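Local coordinates for protein 11R-lipoxygenase (Gersemia fruticosa, PDB 3VF1) that probably oxygenates polyunsaturated fatty acids as a calcium-dependent lipoxygenase, using a single non-heme iron to add molecular oxygen to them, at residues S39-A50 against V80-N91; V193-F204 against M429-L439. One frame throughout, in Å; residues are numbered along the deposited sequence.

Contact 1 of 2, residues S39-A50 against V80-N91; sequences SVSIKLTGKDGA and VGEIAMITLKEN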
loop_
_atom_site.group_PDB
_atom_site.type_symbol
_atom_site.label_atom_id
_atom_site.label_comp_id
_atom_site.label_asym_id
_atom_site.label_seq_id
_atom_site.Cartn_x
_atom_site.Cartn_y
_atom_site.Cartn_z
ATOM N N SER A 39 -3.333 -25.122 -25.912
ATOM C CA SER A 39 -2.274 -25.243 -26.905
ATOM C C SER A 39 -1.930 -23.890 -27.520
ATOM O O SER A 39 -2.807 -23.058 -27.752
ATOM C CB SER A 39 -2.694 -26.212 -28.009
ATOM O OG SER A 39 -2.977 -27.495 -27.480
ATOM N N VAL A 40 -0.644 -23.682 -27.785
ATOM C CA VAL A 40 -0.171 -22.447 -28.399
ATOM C C VAL A 40 0.927 -22.756 -29.407
ATOM O O VAL A 40 1.358 -23.900 -29.535
ATOM C CB VAL A 40 0.388 -21.469 -27.349
ATOM C CG1 VAL A 40 -0.691 -21.093 -26.344
ATOM C CG2 VAL A 40 1.592 -22.075 -26.646
ATOM N N SER A 41 1.369 -21.729 -30.122
ATOM C CA SER A 41 2.482 -21.870 -31.050
ATOM C C SER A 41 3.626 -20.962 -30.612
ATOM O O SER A 41 3.393 -19.877 -30.084
ATOM C CB SER A 41 2.041 -21.528 -32.474
ATOM O OG SER A 41 1.554 -20.201 -32.554
ATOM N N ILE A 42 4.860 -21.409 -30.831
ATOM C CA ILE A 42 6.029 -20.656 -30.390
ATOM C C ILE A 42 7.029 -20.416 -31.522
ATOM O O ILE A 42 7.602 -21.357 -32.069
ATOM C CB ILE A 42 6.745 -21.369 -29.220
ATOM C CG1 ILE A 42 8.020 -20.614 -28.843
ATOM C CG2 ILE A 42 7.062 -22.817 -29.581
ATOM C CD1 ILE A 42 8.658 -21.097 -27.562
ATOM N N LYS A 43 7.228 -19.148 -31.871
ATOM C CA LYS A 43 8.205 -18.773 -32.889
ATOM C C LYS A 43 9.444 -18.164 -32.246
ATOM O O LYS A 43 9.372 -17.107 -31.618
ATOM C CB LYS A 43 7.602 -17.778 -33.883
ATOM C CG LYS A 43 8.600 -17.271 -34.919
ATOM C CD LYS A 43 7.938 -16.405 -35.983
ATOM C CE LYS A 43 7.425 -15.097 -35.410
ATOM N NZ LYS A 43 6.946 -14.177 -36.478
ATOM N N LEU A 44 10.580 -18.831 -32.408
ATOM C CA LEU A 44 11.835 -18.342 -31.851
ATOM C C LEU A 44 12.424 -17.265 -32.754
ATOM O O LEU A 44 12.148 -17.229 -33.953
ATOM C CB LEU A 44 12.831 -19.491 -31.699
ATOM C CG LEU A 44 12.263 -20.787 -31.115
ATOM C CD1 LEU A 44 13.385 -21.749 -30.751
ATOM C CD2 LEU A 44 11.385 -20.499 -29.910
ATOM N N THR A 45 13.232 -16.385 -32.172
ATOM C CA THR A 45 13.901 -15.336 -32.933
ATOM C C THR A 45 15.323 -15.143 -32.426
ATOM O O THR A 45 15.546 -14.927 -31.236
ATOM C CB THR A 45 13.150 -13.997 -32.842
ATOM O OG1 THR A 45 11.835 -14.143 -33.392
ATOM C CG2 THR A 45 13.896 -12.912 -33.605
ATOM N N GLY A 46 16.285 -15.221 -33.340
ATOM C CA GLY A 46 17.685 -15.100 -32.982
ATOM C C GLY A 46 18.102 -13.659 -32.762
ATOM O O GLY A 46 17.403 -12.730 -33.169
ATOM N N LYS A 47 19.251 -13.475 -32.122
ATOM C CA LYS A 47 19.762 -12.143 -31.824
ATOM C C LYS A 47 19.951 -11.320 -33.096
ATOM O O LYS A 47 19.840 -10.093 -33.073
ATOM C CB LYS A 47 21.089 -12.243 -31.068
ATOM C CG LYS A 47 21.711 -10.898 -30.720
ATOM C CD LYS A 47 22.900 -11.056 -29.782
ATOM C CE LYS A 47 23.996 -11.911 -30.401
ATOM N NZ LYS A 47 25.176 -12.050 -29.501
ATOM N N ASP A 48 20.231 -11.999 -34.205
ATOM C CA ASP A 48 20.515 -11.317 -35.463
ATOM C C ASP A 48 19.333 -11.343 -36.432
ATOM O O ASP A 48 19.503 -11.111 -37.629
ATOM C CB ASP A 48 21.752 -11.930 -36.123
ATOM C CG ASP A 48 23.013 -11.721 -35.303
ATOM O OD1 ASP A 48 23.644 -10.652 -35.442
ATOM O OD2 ASP A 48 23.374 -12.624 -34.518
ATOM N N GLY A 49 18.141 -11.625 -35.914
ATOM C CA GLY A 49 16.925 -11.528 -36.704
ATOM C C GLY A 49 16.430 -12.845 -37.272
ATOM O O GLY A 49 15.270 -12.954 -37.670
ATOM N N ALA A 50 17.303 -13.845 -37.318
ATOM C CA ALA A 50 16.938 -15.146 -37.867
ATOM C C ALA A 50 15.834 -15.785 -37.030
ATOM O O ALA A 50 16.071 -16.202 -35.900
ATOM C CB ALA A 50 18.157 -16.051 -37.916
ATOM N N VAL A 80 18.753 -20.254 -35.578
ATOM C CA VAL A 80 18.690 -18.814 -35.344
ATOM C C VAL A 80 19.913 -18.286 -34.591
ATOM O O VAL A 80 20.145 -17.077 -34.545
ATOM C CB VAL A 80 17.424 -18.442 -34.549
ATOM C CG1 VAL A 80 16.180 -18.956 -35.265
ATOM C CG2 VAL A 80 17.498 -18.996 -33.134
ATOM N N GLY A 81 20.690 -19.191 -34.005
ATOM C CA GLY A 81 21.864 -18.812 -33.239
ATOM C C GLY A 81 21.520 -18.621 -31.776
ATOM O O GLY A 81 21.113 -19.569 -31.106
ATOM N N GLU A 82 21.690 -17.401 -31.274
ATOM C CA GLU A 82 21.277 -17.073 -29.912
ATOM C C GLU A 82 19.858 -16.525 -29.915
ATOM O O GLU A 82 19.558 -15.568 -30.628
ATOM C CB GLU A 82 22.222 -16.048 -29.283
ATOM C CG GLU A 82 23.598 -16.595 -28.947
ATOM C CD GLU A 82 24.272 -15.825 -27.828
ATOM O OE1 GLU A 82 24.189 -14.577 -27.827
ATOM O OE2 GLU A 82 24.878 -16.467 -26.943
ATOM N N ILE A 83 18.988 -17.130 -29.113
ATOM C CA ILE A 83 17.591 -16.724 -29.066
ATOM C C ILE A 83 17.443 -15.484 -28.193
ATOM O O ILE A 83 17.747 -15.511 -27.000
ATOM C CB ILE A 83 16.687 -17.840 -28.510
ATOM C CG1 ILE A 83 17.043 -19.189 -29.140
ATOM C CG2 ILE A 83 15.224 -17.503 -28.769
ATOM C CD1 ILE A 83 16.300 -20.359 -28.540
ATOM N N ALA A 84 16.977 -14.396 -28.798
ATOM C CA ALA A 84 16.818 -13.135 -28.086
ATOM C C ALA A 84 15.413 -13.008 -27.508
ATOM O O ALA A 84 15.218 -12.382 -26.467
ATOM C CB ALA A 84 17.113 -11.972 -29.015
ATOM N N MET A 85 14.440 -13.607 -28.186
ATOM C CA MET A 85 13.052 -13.532 -27.751
ATOM C C MET A 85 12.218 -14.638 -28.387
ATOM O O MET A 85 12.648 -15.287 -29.339
ATOM C CB MET A 85 12.462 -12.171 -28.115
ATOM C CG MET A 85 12.315 -11.940 -29.607
ATOM S SD MET A 85 11.810 -10.257 -30.008
ATOM C CE MET A 85 13.275 -9.347 -29.531
ATOM N N ILE A 86 11.021 -14.845 -27.847
ATOM C CA ILE A 86 10.088 -15.824 -28.384
ATOM C C ILE A 86 8.728 -15.170 -28.558
ATOM O O ILE A 86 8.421 -14.181 -27.896
ATOM C CB ILE A 86 9.936 -17.038 -27.445
ATOM C CG1 ILE A 86 9.196 -16.634 -26.166
ATOM C CG2 ILE A 86 11.301 -17.628 -27.119
ATOM C CD1 ILE A 86 9.002 -17.767 -25.178
ATOM N N THR A 87 7.915 -15.724 -29.448
ATOM C CA THR A 87 6.565 -15.221 -29.660
ATOM C C THR A 87 5.557 -16.344 -29.453
ATOM O O THR A 87 5.736 -17.451 -29.957
ATOM C CB THR A 87 6.395 -14.635 -31.072
ATOM O OG1 THR A 87 7.430 -13.674 -31.322
ATOM C CG2 THR A 87 5.038 -13.963 -31.212
ATOM N N LEU A 88 4.499 -16.050 -28.707
ATOM C CA LEU A 88 3.494 -17.048 -28.372
ATOM C C LEU A 88 2.129 -16.625 -28.899
ATOM O O LEU A 88 1.745 -15.461 -28.786
ATOM C CB LEU A 88 3.438 -17.247 -26.857
ATOM C CG LEU A 88 4.705 -17.846 -26.242
ATOM C CD1 LEU A 88 4.723 -17.642 -24.735
ATOM C CD2 LEU A 88 4.814 -19.325 -26.584
ATOM N N LYS A 89 1.406 -17.575 -29.481
ATOM C CA LYS A 89 0.104 -17.297 -30.074
ATOM C C LYS A 89 -0.869 -18.423 -29.756
ATOM O O LYS A 89 -0.510 -19.598 -29.817
ATOM C CB LYS A 89 0.245 -17.142 -31.591
ATOM C CG LYS A 89 -1.073 -17.008 -32.346
ATOM C CD LYS A 89 -1.751 -15.677 -32.073
ATOM C CE LYS A 89 -3.098 -15.587 -32.771
ATOM N NZ LYS A 89 -3.794 -14.302 -32.483
ATOM N N GLU A 90 -2.102 -18.062 -29.413
ATOM C CA GLU A 90 -3.121 -19.058 -29.114
ATOM C C GLU A 90 -3.294 -19.988 -30.309
ATOM O O GLU A 90 -3.548 -19.543 -31.429
ATOM C CB GLU A 90 -4.448 -18.386 -28.742
ATOM C CG GLU A 90 -5.158 -17.692 -29.895
ATOM C CD GLU A 90 -6.049 -18.630 -30.692
ATOM O OE1 GLU A 90 -6.237 -19.789 -30.264
ATOM O OE2 GLU A 90 -6.563 -18.205 -31.748
ATOM N N ASN A 91 -3.139 -21.283 -30.060
ATOM C CA ASN A 91 -3.206 -22.288 -31.112
ATOM C C ASN A 91 -4.323 -23.284 -30.828
ATOM O O ASN A 91 -4.459 -24.298 -31.514
ATOM C CB ASN A 91 -1.862 -23.013 -31.221
ATOM C CG ASN A 91 -1.842 -24.050 -32.328
ATOM O OD1 ASN A 91 -1.966 -25.249 -32.072
ATOM N ND2 ASN A 91 -1.685 -23.593 -33.565
#

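Contact 2 of 2, residues V193-F204 against M429-L439; sequences VQFTDEATSSLF and MAINTLGRNDL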
loop_
_atom_site.group_PDB
_atom_site.type_symbol
_atom_site.label_atom_id
_atom_site.label_comp_id
_atom_site.label_asym_id
_atom_site.label_seq_id
_atom_site.Cartn_x
_atom_site.Cartn_y
_atom_site.Cartn_z
ATOM N N VAL A 193 -3.285 -7.905 -15.215
ATOM C CA VAL A 193 -3.284 -7.079 -14.011
ATOM C C VAL A 193 -4.579 -7.218 -13.211
ATOM O O VAL A 193 -4.915 -6.353 -12.403
ATOM C CB VAL A 193 -3.059 -5.590 -14.344
ATOM C CG1 VAL A 193 -1.728 -5.403 -15.054
ATOM C CG2 VAL A 193 -4.206 -5.046 -15.186
ATOM N N GLN A 194 -5.302 -8.310 -13.432
ATOM C CA GLN A 194 -6.528 -8.571 -12.688
ATOM C C GLN A 194 -6.216 -9.241 -11.357
ATOM O O GLN A 194 -5.070 -9.596 -11.086
ATOM C CB GLN A 194 -7.473 -9.458 -13.500
ATOM C CG GLN A 194 -8.139 -8.748 -14.661
ATOM C CD GLN A 194 -9.087 -9.649 -15.426
ATOM O OE1 GLN A 194 -9.201 -10.840 -15.138
ATOM N NE2 GLN A 194 -9.775 -9.081 -16.409
ATOM N N PHE A 195 -7.244 -9.407 -10.531
ATOM C CA PHE A 195 -7.099 -10.109 -9.266
ATOM C C PHE A 195 -6.653 -11.544 -9.517
ATOM O O PHE A 195 -7.177 -12.220 -10.399
ATOM C CB PHE A 195 -8.425 -10.107 -8.500
ATOM C CG PHE A 195 -8.789 -8.771 -7.913
ATOM C CD1 PHE A 195 -7.849 -8.014 -7.231
ATOM C CD2 PHE A 195 -10.075 -8.274 -8.045
ATOM C CE1 PHE A 195 -8.187 -6.789 -6.690
ATOM C CE2 PHE A 195 -10.417 -7.048 -7.509
ATOM C CZ PHE A 195 -9.473 -6.304 -6.831
ATOM N N THR A 196 -5.681 -12.003 -8.736
ATOM C CA THR A 196 -5.197 -13.373 -8.848
ATOM C C THR A 196 -6.104 -14.333 -8.082
ATOM O O THR A 196 -5.876 -15.541 -8.071
ATOM C CB THR A 196 -3.758 -13.502 -8.322
ATOM O OG1 THR A 196 -3.700 -13.062 -6.960
ATOM C CG2 THR A 196 -2.807 -12.665 -9.165
ATOM N N ASP A 197 -7.130 -13.786 -7.439
ATOM C CA ASP A 197 -8.116 -14.592 -6.730
ATOM C C ASP A 197 -9.498 -13.989 -6.946
ATOM O O ASP A 197 -9.712 -12.802 -6.697
ATOM C CB ASP A 197 -7.783 -14.655 -5.240
ATOM C CG ASP A 197 -8.610 -15.687 -4.500
ATOM O OD1 ASP A 197 -9.830 -15.777 -4.761
ATOM O OD2 ASP A 197 -8.038 -16.415 -3.660
ATOM N N GLU A 198 -10.434 -14.810 -7.409
ATOM C CA GLU A 198 -11.755 -14.323 -7.795
ATOM C C GLU A 198 -12.586 -13.874 -6.594
ATOM O O GLU A 198 -13.506 -13.066 -6.735
ATOM C CB GLU A 198 -12.507 -15.407 -8.573
ATOM C CG GLU A 198 -13.819 -14.939 -9.186
ATOM C CD GLU A 198 -13.625 -13.850 -10.227
ATOM O OE1 GLU A 198 -14.639 -13.311 -10.722
ATOM O OE2 GLU A 198 -12.461 -13.533 -10.552
ATOM N N ALA A 199 -12.261 -14.394 -5.416
ATOM C CA ALA A 199 -12.993 -14.049 -4.202
ATOM C C ALA A 199 -12.773 -12.589 -3.816
ATOM O O ALA A 199 -13.616 -11.979 -3.158
ATOM C CB ALA A 199 -12.576 -14.963 -3.061
ATOM N N THR A 200 -11.637 -12.035 -4.228
ATOM C CA THR A 200 -11.260 -10.673 -3.859
ATOM C C THR A 200 -12.306 -9.642 -4.279
ATOM O O THR A 200 -12.606 -8.709 -3.533
ATOM C CB THR A 200 -9.914 -10.280 -4.497
ATOM O OG1 THR A 200 -8.914 -11.249 -4.155
ATOM C CG2 THR A 200 -9.473 -8.907 -4.013
ATOM N N SER A 201 -12.854 -9.812 -5.478
ATOM C CA SER A 201 -13.783 -8.835 -6.042
ATOM C C SER A 201 -15.011 -8.588 -5.164
ATOM O O SER A 201 -15.634 -7.530 -5.250
ATOM C CB SER A 201 -14.227 -9.276 -7.439
ATOM O OG SER A 201 -14.724 -10.604 -7.432
ATOM N N SER A 202 -15.355 -9.559 -4.324
ATOM C CA SER A 202 -16.543 -9.455 -3.479
ATOM C C SER A 202 -16.180 -9.505 -1.998
ATOM O O SER A 202 -16.775 -10.262 -1.233
ATOM C CB SER A 202 -17.522 -10.585 -3.805
ATOM O OG SER A 202 -16.957 -11.855 -3.524
ATOM N N LEU A 203 -15.210 -8.690 -1.599
ATOM C CA LEU A 203 -14.691 -8.737 -0.237
ATOM C C LEU A 203 -15.148 -7.546 0.603
ATOM O O LEU A 203 -15.211 -7.636 1.830
ATOM C CB LEU A 203 -13.161 -8.792 -0.267
ATOM C CG LEU A 203 -12.482 -9.723 0.740
ATOM C CD1 LEU A 203 -12.879 -11.172 0.496
ATOM C CD2 LEU A 203 -10.971 -9.566 0.667
ATOM N N PHE A 204 -15.466 -6.434 -0.056
ATOM C CA PHE A 204 -15.835 -5.212 0.652
ATOM C C PHE A 204 -17.345 -5.001 0.708
ATOM O O PHE A 204 -17.815 -3.945 1.137
ATOM C CB PHE A 204 -15.162 -4.003 0.005
ATOM C CG PHE A 204 -13.668 -4.121 -0.084
ATOM C CD1 PHE A 204 -12.973 -4.971 0.765
ATOM C CD2 PHE A 204 -12.958 -3.389 -1.018
ATOM C CE1 PHE A 204 -11.599 -5.083 0.683
ATOM C CE2 PHE A 204 -11.583 -3.497 -1.105
ATOM C CZ PHE A 204 -10.903 -4.345 -0.253
ATOM N N MET A 429 -3.548 -1.783 -9.444
ATOM C CA MET A 429 -4.585 -1.308 -10.356
ATOM C C MET A 429 -5.909 -2.023 -10.103
ATOM O O MET A 429 -6.972 -1.400 -10.103
ATOM C CB MET A 429 -4.157 -1.492 -11.812
ATOM C CG MET A 429 -3.272 -0.371 -12.337
ATOM S SD MET A 429 -2.779 -0.586 -14.063
ATOM C CE MET A 429 -1.704 -2.008 -13.936
ATOM N N ALA A 430 -5.843 -3.333 -9.885
ATOM C CA ALA A 430 -7.040 -4.118 -9.610
ATOM C C ALA A 430 -7.760 -3.622 -8.358
ATOM O O ALA A 430 -8.956 -3.326 -8.401
ATOM C CB ALA A 430 -6.684 -5.592 -9.466
ATOM N N ILE A 431 -7.034 -3.529 -7.247
ATOM C CA ILE A 431 -7.640 -3.160 -5.970
ATOM C C ILE A 431 -8.182 -1.730 -5.972
ATOM O O ILE A 431 -9.216 -1.456 -5.366
ATOM C CB ILE A 431 -6.654 -3.326 -4.788
ATOM C CG1 ILE A 431 -7.379 -3.124 -3.455
ATOM C CG2 ILE A 431 -5.498 -2.341 -4.901
ATOM C CD1 ILE A 431 -8.554 -4.057 -3.240
ATOM N N ASN A 432 -7.487 -0.823 -6.651
ATOM C CA ASN A 432 -7.920 0.571 -6.712
ATOM C C ASN A 432 -9.169 0.751 -7.567
ATOM O O ASN A 432 -9.996 1.618 -7.294
ATOM C CB ASN A 432 -6.799 1.464 -7.240
ATOM C CG ASN A 432 -5.767 1.785 -6.184
ATOM O OD1 ASN A 432 -5.740 1.173 -5.116
ATOM N ND2 ASN A 432 -4.910 2.753 -6.475
ATOM N N THR A 433 -9.299 -0.064 -8.608
ATOM C CA THR A 433 -10.485 -0.022 -9.452
ATOM C C THR A 433 -11.689 -0.471 -8.638
ATOM O O THR A 433 -12.772 0.103 -8.746
ATOM C CB THR A 433 -10.341 -0.926 -10.688
ATOM O OG1 THR A 433 -9.249 -0.470 -11.498
ATOM C CG2 THR A 433 -11.618 -0.904 -11.516
ATOM N N LEU A 434 -11.491 -1.502 -7.822
ATOM C CA LEU A 434 -12.529 -1.972 -6.916
ATOM C C LEU A 434 -12.821 -0.900 -5.872
ATOM O O LEU A 434 -13.979 -0.627 -5.554
ATOM C CB LEU A 434 -12.090 -3.264 -6.226
ATOM C CG LEU A 434 -13.107 -3.897 -5.274
ATOM C CD1 LEU A 434 -14.290 -4.458 -6.049
ATOM C CD2 LEU A 434 -12.453 -4.976 -4.429
ATOM N N GLY A 435 -11.762 -0.294 -5.345
ATOM C CA GLY A 435 -11.895 0.754 -4.348
ATOM C C GLY A 435 -12.726 1.919 -4.851
ATOM O O GLY A 435 -13.549 2.471 -4.120
ATOM N N ARG A 436 -12.515 2.292 -6.108
ATOM C CA ARG A 436 -13.243 3.407 -6.699
ATOM C C ARG A 436 -14.741 3.128 -6.809
ATOM O O ARG A 436 -15.529 4.040 -7.055
ATOM C CB ARG A 436 -12.671 3.751 -8.077
ATOM C CG ARG A 436 -11.493 4.712 -8.029
ATOM C CD ARG A 436 -11.028 5.105 -9.422
ATOM N NE ARG A 436 -10.244 4.051 -10.060
ATOM C CZ ARG A 436 -8.937 3.871 -9.882
ATOM N NH1 ARG A 436 -8.247 4.671 -9.077
ATOM N NH2 ARG A 436 -8.314 2.883 -10.509
ATOM N N ASN A 437 -15.134 1.872 -6.625
ATOM C CA ASN A 437 -16.543 1.499 -6.698
ATOM C C ASN A 437 -17.139 1.070 -5.356
ATOM O O ASN A 437 -18.310 1.330 -5.089
ATOM C CB ASN A 437 -16.739 0.377 -7.721
ATOM C CG ASN A 437 -16.372 0.801 -9.132
ATOM O OD1 ASN A 437 -16.497 1.969 -9.496
ATOM N ND2 ASN A 437 -15.917 -0.154 -9.936
ATOM N N ASP A 438 -16.338 0.420 -4.516
ATOM C CA ASP A 438 -16.862 -0.228 -3.314
ATOM C C ASP A 438 -16.284 0.293 -1.993
ATOM O O ASP A 438 -16.728 -0.113 -0.921
ATOM C CB ASP A 438 -16.633 -1.739 -3.406
ATOM C CG ASP A 438 -17.461 -2.389 -4.498
ATOM O OD1 ASP A 438 -17.913 -1.672 -5.417
ATOM O OD2 ASP A 438 -17.659 -3.622 -4.441
ATOM N N LEU A 439 -15.304 1.188 -2.063
ATOM C CA LEU A 439 -14.690 1.727 -0.853
ATOM C C LEU A 439 -14.901 3.230 -0.728
ATOM O O LEU A 439 -15.450 3.714 0.262
ATOM C CB LEU A 439 -13.189 1.435 -0.841
ATOM C CG LEU A 439 -12.754 -0.010 -0.600
ATOM C CD1 LEU A 439 -11.242 -0.129 -0.742
ATOM C CD2 LEU A 439 -13.201 -0.494 0.772
HETATM O O HOH W 1 -3.675 -5.008 -10.651
HETATM O O HOH W 2 -16.371 -6.159 -2.857
#

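Contact 1 of 2, residues S39-A50 against V80-N91
S41 to T45 pairs with M85 to K89 as two neighbouring antiparallel strands in a sheet of the PLAT beta-sandwich, the C2-like domain of this lipoxygenase; the short strand axes run at 159° and approach to 4.6 Å. Backbone hydrogen bonds set the register. S41 and K89 exchange two, as do K43 and T87, and S41 N reaches K89 O at 2.9 Å. The pairing shifts by one residue at T45, where T45 N donates to M85 O at 3.1 Å while T45 O accepts from A84 N: a classic beta bulge, with A84 and M85 both opposite T45.

Apolar contacts gather on the face bearing I42, L44, I86 and L88, which turns toward strands 100-109 and 116-124. I42 and L88 lie side by side, with CB of I42 3.9 Å from CD2 of L88. The two methyls of L44 divide their work: CD2 meets CG2 of I86, and CD1 meets CD1 of I83 just past the bulge.

Charge closes the turn end. K47 and E82 run alongside each other; K47 has CG anti to its backbone N (chi1 180°) and bends at chi3, which brings its ammonium group to the glutamate. The resulting salt bridge joins K47 NZ to E82 OE1 at 3.2 Å, the nitrogen standing above the carboxylate plane.

Contact 2 of 2, residues V193-F204 against M429-L439
F195 and F204 bring their rings against helix 428-438 from a loop of the catalytic domain, and apolar contact carries most of the interface; no direct hydrogen bond crosses it. The methyl of A430 sits over one face of the F195 ring in a CH-pi contact, CB lying 3.8 Å from the centroid and 29° off the normal. The opposite face is covered by T200 CG2, 3.6 Å from the plane over the ring centre, so the ring is sandwiched between the loop's own threonine and the helix alanine. CZ of F195 approaches L434 CD2. With an alanine here the ring is gone, and a gap is likely to open between the A430 methyl and T200 CG2, both left without the surface they pack on.

F204, with CG anti to the carbonyl carbon (chi1 -56°), sets its ring against I431, L434 and L439. Its CE2 lies 3.4 Å from L439 CD1 and 3.7 Å from I431 CD1, whose side chain crosses F204 at about a right angle. CD2 of L434 meets the same ring. At the other end M429, bent at chi3, brings CE to 3.6 Å from V193 CG1.

Polar links run through water. Water 1 donates to V193 O and accepts from A430 N at 2.8 Å. Water 2 donates to S201 O and D438 OD2 and accepts from F204 N, bridging loop and helix.

I431 also touches the iron ligand H397 on helix 369-410, and the side chain of I431 lies about 6 Å from the iron, while W408 of that helix borders V193 and M429. F204 packs on A631 and L632 of helix 619-632.

In the fold
Contact 1 closes before contact 2 opens along the chain, and neither shares a strand or helix with the other. Their centres lie about 35 Å apart and their nearest atoms about 16 Å apart, without touching. Contact 1 belongs to the N-terminal PLAT sandwich, its centre about 37 Å from the centre of the chain, with predicted calcium-site residues D58 and D98 near one end. The centre of contact 2 lies about 14 Å from that of the chain, in the mainly helical catalytic part, beside the iron site. Helix 148-164 comes between them in sequence and touches T45 and M85 of contact 1. The arrangement separates the domain expected to bind calcium from the catalytic iron.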